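Local coordinates for protein Arf-GAP (PDB 5C79) that probably stimulates GTP hydrolysis by the small G protein Arf1 and binds phosphatidylinositol 4,5-bisphosphate through its PH domain, at residues L45-D50 / R106-Q111. Residues are numbered along the deposited sequence; the frame is centred on the assembly and turned at random.
With PBU ((2R)-3-{[(R)-hydroxy{[(1R,2R,3S,4R,5R,6S)-2,3,6-trihydroxy-4,5-bis(phosphonooxy)cyclohexyl]oxy}phosphoryl]oxy}propane-1 ,2-diyl dibutanoate), chain C.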
ATOM      1  N   LEU A  45       1.318   6.272   4.239  1.00 18.74           N
ATOM      2  CA  LEU A  45       0.816   6.537   2.898  1.00 18.35           C
ATOM      3  C   LEU A  45      -0.339   7.543   3.011  1.00 17.94           C
ATOM      4  O   LEU A  45      -1.043   7.555   4.016  1.00 18.71           O
ATOM      5  CB  LEU A  45       0.302   5.264   2.238  1.00 18.78           C
ATOM      6  CG  LEU A  45       1.404   4.346   1.686  1.00 19.08           C
ATOM      7  CD1 LEU A  45       0.781   3.016   1.300  1.00 18.52           C
ATOM      8  CD2 LEU A  45       2.133   4.954   0.518  1.00 20.70           C
ATOM      9  N   LEU A  46      -0.485   8.405   2.015  1.00 17.65           N
ATOM     10  CA  LEU A  46      -1.708   9.206   1.862  1.00 18.00           C
ATOM     11  C   LEU A  46      -2.770   8.271   1.261  1.00 18.95           C
ATOM     12  O   LEU A  46      -2.496   7.612   0.283  1.00 18.30           O
ATOM     13  CB  LEU A  46      -1.463  10.413   0.956  1.00 19.84           C
ATOM     14  CG  LEU A  46      -0.447  11.421   1.451  1.00 21.40           C
ATOM     15  CD1 LEU A  46      -0.168  12.457   0.381  1.00 24.52           C
ATOM     16  CD2 LEU A  46      -0.990  12.085   2.711  1.00 23.05           C
ATOM     17  N   LYS A  47      -3.954   8.233   1.869  1.00 19.39           N
ATOM     18  CA  LYS A  47      -5.091   7.440   1.372  1.00 20.35           C
ATOM     19  C   LYS A  47      -6.208   8.399   1.041  1.00 20.41           C
ATOM     20  O   LYS A  47      -6.610   9.176   1.891  1.00 18.19           O
ATOM     21  CB  LYS A  47      -5.537   6.427   2.394  1.00 20.52           C
ATOM     22  CG  LYS A  47      -6.872   5.757   1.974  1.00 23.52           C
ATOM     23  CD  LYS A  47      -7.420   4.708   2.887  1.00 24.42           C
ATOM     24  CE  LYS A  47      -7.859   5.210   4.237  1.00 24.79           C
ATOM     25  NZ  LYS A  47      -9.165   5.900   4.366  1.00 24.20           N
ATOM     26  N   LYS A  48      -6.692   8.373  -0.197  1.00 20.71           N
ATOM     27  CA  LYS A  48      -7.744   9.318  -0.617  1.00 20.90           C
ATOM     28  C   LYS A  48      -9.088   8.945   0.007  1.00 19.58           C
ATOM     29  O   LYS A  48      -9.513   7.776  -0.082  1.00 19.86           O
ATOM     30  CB  LYS A  48      -7.901   9.364  -2.131  1.00 24.55           C
ATOM     31  CG  LYS A  48      -8.628  10.627  -2.576  1.00 28.76           C
ATOM     32  CD  LYS A  48      -8.790  10.737  -4.073  1.00 33.41           C
ATOM     33  CE  LYS A  48      -7.515  11.080  -4.821  1.00 38.98           C
ATOM     34  NZ  LYS A  48      -7.056  12.467  -4.515  1.00 42.60           N
ATOM     35  N   SER A  49      -9.745   9.920   0.644  1.00 17.86           N
ATOM     36  CA  SER A  49     -11.119   9.757   1.091  1.00 18.59           C
ATOM     37  C   SER A  49     -12.048   9.817  -0.130  1.00 19.26           C
ATOM     38  O   SER A  49     -11.636  10.156  -1.235  1.00 21.75           O
ATOM     39  CB  SER A  49     -11.521  10.846   2.080  1.00 19.88           C
ATOM     40  OG  SER A  49     -11.657  12.099   1.442  1.00 20.41           O
ATOM     41  N   ASP A  50     -13.316   9.527   0.089  1.00 19.72           N
ATOM     42  CA  ASP A  50     -14.332   9.754  -0.959  1.00 20.36           C
ATOM     43  C   ASP A  50     -15.617  10.303  -0.367  1.00 23.05           C
ATOM     44  O   ASP A  50     -15.764  10.350   0.865  1.00 22.22           O
ATOM     45  CB  ASP A  50     -14.588   8.451  -1.745  1.00 21.90           C
ATOM     46  CG  ASP A  50     -15.219   8.692  -3.122  1.00 21.27           C
ATOM     47  OD1 ASP A  50     -15.101   9.810  -3.680  1.00 22.15           O
ATOM     48  OD2 ASP A  50     -15.822   7.752  -3.672  1.00 23.80           O
ATOM     49  N   ARG A 106     -12.720  -3.504  -2.924  1.00 24.63           N
ATOM     50  CA  ARG A 106     -12.396  -2.097  -2.818  1.00 26.44           C
ATOM     51  C   ARG A 106     -11.111  -1.787  -3.590  1.00 24.27           C
ATOM     52  O   ARG A 106     -10.178  -2.566  -3.545  1.00 22.75           O
ATOM     53  CB  ARG A 106     -12.146  -1.762  -1.341  1.00 28.30           C
ATOM     54  CG  ARG A 106     -11.731  -0.349  -1.153  1.00 30.85           C
ATOM     55  CD  ARG A 106     -11.894   0.139   0.244  1.00 27.96           C
ATOM     56  NE  ARG A 106     -11.520   1.551   0.226  1.00 29.92           N
ATOM     57  CZ  ARG A 106     -11.482   2.336   1.292  1.00 29.34           C
ATOM     58  NH1 ARG A 106     -11.806   1.879   2.474  1.00 30.64           N
ATOM     59  NH2 ARG A 106     -11.098   3.600   1.157  1.00 37.96           N
ATOM     60  N   THR A 107     -11.039  -0.599  -4.166  1.00 24.45           N
ATOM     61  CA  THR A 107      -9.756  -0.070  -4.656  1.00 23.99           C
ATOM     62  C   THR A 107      -9.299   1.063  -3.740  1.00 23.51           C
ATOM     63  O   THR A 107     -10.003   2.031  -3.584  1.00 24.88           O
ATOM     64  CB  THR A 107      -9.861   0.384  -6.117  1.00 26.44           C
ATOM     65  OG1 THR A 107     -10.115  -0.772  -6.922  1.00 26.31           O
ATOM     66  CG2 THR A 107      -8.572   1.023  -6.594  1.00 27.21           C
ATOM     67  N   TYR A 108      -8.137   0.899  -3.129  1.00 20.31           N
ATOM     68  CA  TYR A 108      -7.492   1.942  -2.362  1.00 20.08           C
ATOM     69  C   TYR A 108      -6.699   2.860  -3.275  1.00 18.34           C
ATOM     70  O   TYR A 108      -5.984   2.375  -4.163  1.00 21.56           O
ATOM     71  CB  TYR A 108      -6.578   1.317  -1.327  1.00 20.68           C
ATOM     72  CG  TYR A 108      -7.287   0.702  -0.169  1.00 21.57           C
ATOM     73  CD1 TYR A 108      -7.696  -0.643  -0.199  1.00 23.10           C
ATOM     74  CD2 TYR A 108      -7.531   1.443   0.981  1.00 21.76           C
ATOM     75  CE1 TYR A 108      -8.359  -1.197   0.895  1.00 23.81           C
ATOM     76  CE2 TYR A 108      -8.166   0.872   2.078  1.00 24.80           C
ATOM     77  CZ  TYR A 108      -8.606  -0.431   2.017  1.00 23.89           C
ATOM     78  OH  TYR A 108      -9.192  -0.956   3.168  1.00 23.59           O
ATOM     79  N   HIS A 109      -6.832   4.178  -3.091  1.00 17.72           N
ATOM     80  CA  HIS A 109      -6.042   5.149  -3.863  1.00 17.96           C
ATOM     81  C   HIS A 109      -5.010   5.693  -2.910  1.00 17.26           C
ATOM     82  O   HIS A 109      -5.374   6.374  -1.944  1.00 17.53           O
ATOM     83  CB  HIS A 109      -6.870   6.300  -4.417  1.00 20.52           C
ATOM     84  CG  HIS A 109      -8.034   5.831  -5.205  1.00 23.25           C
ATOM     85  ND1 HIS A 109      -7.883   5.142  -6.388  1.00 25.23           N
ATOM     86  CD2 HIS A 109      -9.360   5.857  -4.947  1.00 25.31           C
ATOM     87  CE1 HIS A 109      -9.071   4.812  -6.858  1.00 26.10           C
ATOM     88  NE2 HIS A 109      -9.987   5.231  -6.001  1.00 26.52           N
ATOM     89  N   PHE A 110      -3.740   5.397  -3.179  1.00 15.94           N
ATOM     90  CA  PHE A 110      -2.647   5.819  -2.305  1.00 16.79           C
ATOM     91  C   PHE A 110      -1.759   6.830  -3.000  1.00 18.25           C
ATOM     92  O   PHE A 110      -1.705   6.886  -4.228  1.00 18.97           O
ATOM     93  CB  PHE A 110      -1.764   4.637  -1.898  1.00 16.78           C
ATOM     94  CG  PHE A 110      -2.412   3.658  -0.949  1.00 16.94           C
ATOM     95  CD1 PHE A 110      -2.844   4.051   0.316  1.00 17.54           C
ATOM     96  CD2 PHE A 110      -2.579   2.323  -1.311  1.00 16.65           C
ATOM     97  CE1 PHE A 110      -3.390   3.142   1.193  1.00 18.21           C
ATOM     98  CE2 PHE A 110      -3.132   1.405  -0.444  1.00 16.54           C
ATOM     99  CZ  PHE A 110      -3.558   1.806   0.818  1.00 18.48           C
ATOM    100  N   GLN A 111      -1.068   7.619  -2.202  1.00 18.50           N
ATOM    101  CA  GLN A 111       0.023   8.476  -2.697  1.00 18.38           C
ATOM    102  C   GLN A 111       1.183   8.421  -1.736  1.00 18.23           C
ATOM    103  O   GLN A 111       1.015   8.582  -0.514  1.00 19.85           O
ATOM    104  CB  GLN A 111      -0.468   9.890  -2.983  1.00 19.55           C
ATOM    105  CG  GLN A 111       0.564  10.772  -3.646  1.00 20.61           C
ATOM    106  CD  GLN A 111       0.040  12.138  -3.998  1.00 22.24           C
ATOM    107  OE1 GLN A 111       0.368  13.139  -3.352  1.00 24.50           O
ATOM    108  NE2 GLN A 111      -0.752  12.197  -5.064  1.00 23.10           N
TER
HETATM  109  P1  PBU C 800     -13.309  12.185   7.856  1.00 46.95           P
HETATM  110  P4  PBU C 800     -12.656   5.340   3.832  1.00 37.29           P
HETATM  111  P5  PBU C 800     -10.311   5.684   8.120  1.00 31.91           P
HETATM  112  C3' PBU C 800     -15.205  13.967   7.754  1.00 58.50           C
HETATM  113  C2' PBU C 800     -16.639  13.620   7.431  1.00 64.65           C
HETATM  114  O2' PBU C 800     -16.968  14.121   6.122  1.00 62.72           O
HETATM  115  C1' PBU C 800     -17.527  14.105   8.587  1.00 69.42           C
HETATM  116  O1' PBU C 800     -18.506  13.103   8.824  1.00 72.26           O
HETATM  117  C1  PBU C 800     -12.925   9.768   6.715  1.00 35.70           C
HETATM  118  O1  PBU C 800     -13.682  10.623   7.577  1.00 42.78           O
HETATM  119  C2  PBU C 800     -13.594   9.587   5.332  1.00 35.88           C
HETATM  120  O2  PBU C 800     -14.920   9.053   5.335  1.00 37.00           O
HETATM  121  C3  PBU C 800     -12.812   8.606   4.518  1.00 35.96           C
HETATM  122  O3  PBU C 800     -13.484   8.379   3.250  1.00 36.95           O
HETATM  123  C4  PBU C 800     -12.625   7.350   5.379  1.00 36.50           C
HETATM  124  O4  PBU C 800     -11.901   6.489   4.595  1.00 33.81           O
HETATM  125  C5  PBU C 800     -11.841   7.489   6.657  1.00 34.06           C
HETATM  126  O5  PBU C 800     -11.653   6.257   7.409  1.00 33.96           O
HETATM  127  C6  PBU C 800     -12.653   8.452   7.472  1.00 35.52           C
HETATM  128  O6  PBU C 800     -11.871   8.644   8.617  1.00 33.03           O
HETATM  129  C7  PBU C 800     -17.065  15.577   5.964  1.00 67.79           C
HETATM  130  O7  PBU C 800     -16.064  16.269   5.875  1.00 64.53           O
HETATM  131  C8  PBU C 800     -18.433  16.210   5.844  1.00 69.41           C
HETATM  132  C9  PBU C 800     -18.834  16.165   4.380  1.00 69.75           C
HETATM  133  C10 PBU C 800     -18.685  14.747   3.876  1.00 70.48           C
HETATM  134  C11 PBU C 800     -18.665  12.401  10.084  1.00 76.42           C
HETATM  135  O11 PBU C 800     -17.728  12.249  10.848  1.00 76.59           O
HETATM  136  C12 PBU C 800     -20.033  11.869  10.417  1.00 80.64           C
HETATM  137  C13 PBU C 800     -21.016  13.032  10.341  1.00 80.47           C
HETATM  138  C14 PBU C 800     -21.512  13.256   8.929  1.00 80.63           C
HETATM  139  O41 PBU C 800     -13.318   5.806   2.541  1.00 35.33           O
HETATM  140  O42 PBU C 800     -13.482   4.730   4.951  1.00 37.36           O
HETATM  141  O43 PBU C 800     -11.468   4.552   3.357  1.00 35.38           O
HETATM  142  O51 PBU C 800     -10.685   4.211   8.135  1.00 34.54           O
HETATM  143  O52 PBU C 800      -9.262   5.992   7.058  1.00 33.64           O
HETATM  144  O53 PBU C 800      -9.902   6.255   9.411  1.00 27.98           O
HETATM  145  OP1 PBU C 800     -14.664  12.813   8.381  1.00 48.21           O
HETATM  146  OP2 PBU C 800     -12.816  12.797   6.556  1.00 45.84           O
HETATM  147  OP3 PBU C 800     -12.479  12.331   9.104  1.00 36.09           O
HETATM  148  O   HOH W   1     -10.515   2.900   5.112  1.00 32.28           O
HETATM  149  O   HOH W   2      -8.849   5.254  -1.327  1.00 22.45           O
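Lys47 and Arg106 reach from neighbouring antiparallel strands to the same phosphate of the bound PtdIns(4,5)P2. Lys47 starts with CG anti to its backbone N (chi1 171°), runs straight to CD, then bends at its last two torsions. The bends bring Lys47 NZ between the two ring phosphates, 2.7 Å from O52 of the 5-phosphate and 2.9 Å from O43 of the 4-phosphate. Arg106 stays extended from CG to NE and presents its guanidinium edge to that same O43, with a very short approach of 2.4 Å from NH2 and a weak, bent bond from NH1. A water accepts from Arg106 NH1 and donates to O43, so this one oxygen is gripped from several directions; the anion probably offsets the charge of the two cations. The Tyr108 ring covers one face of the Arg106 guanidinium, with CE2 over its centre, which probably steadies it, while Lys47 CD rests against the ring's edge 3.8 Å from Tyr108 CD2.

Farther along, Leu45 CD1 sits over the Phe110 ring, 4.0 Å from the centroid in a CH-pi contact, and Leu46 O lies at the edge of that ring. Leu46 and Gln111 run side by side on the other face of the sheet, where Gln111 NE2 is held by Ser98. Backbone bonds fix the register: Leu46 and Gln111 exchange a reciprocal pair, and Lys48 N donates almost straight to His109 O, at 3.0 Å. Beyond it the strands splay, and a water bridges Lys48 O to His109 N.

Ser49 CB packs on the inositol, and Ser49 OG is tied to Val55 and Arg53 across the turn. The first strand paired with the last, its basic side chains at the open end of the PH-domain beta barrel, makes up one side of the phosphoinositide site, which Arg53, Gln57, Arg59, His72 and Ala73 complete.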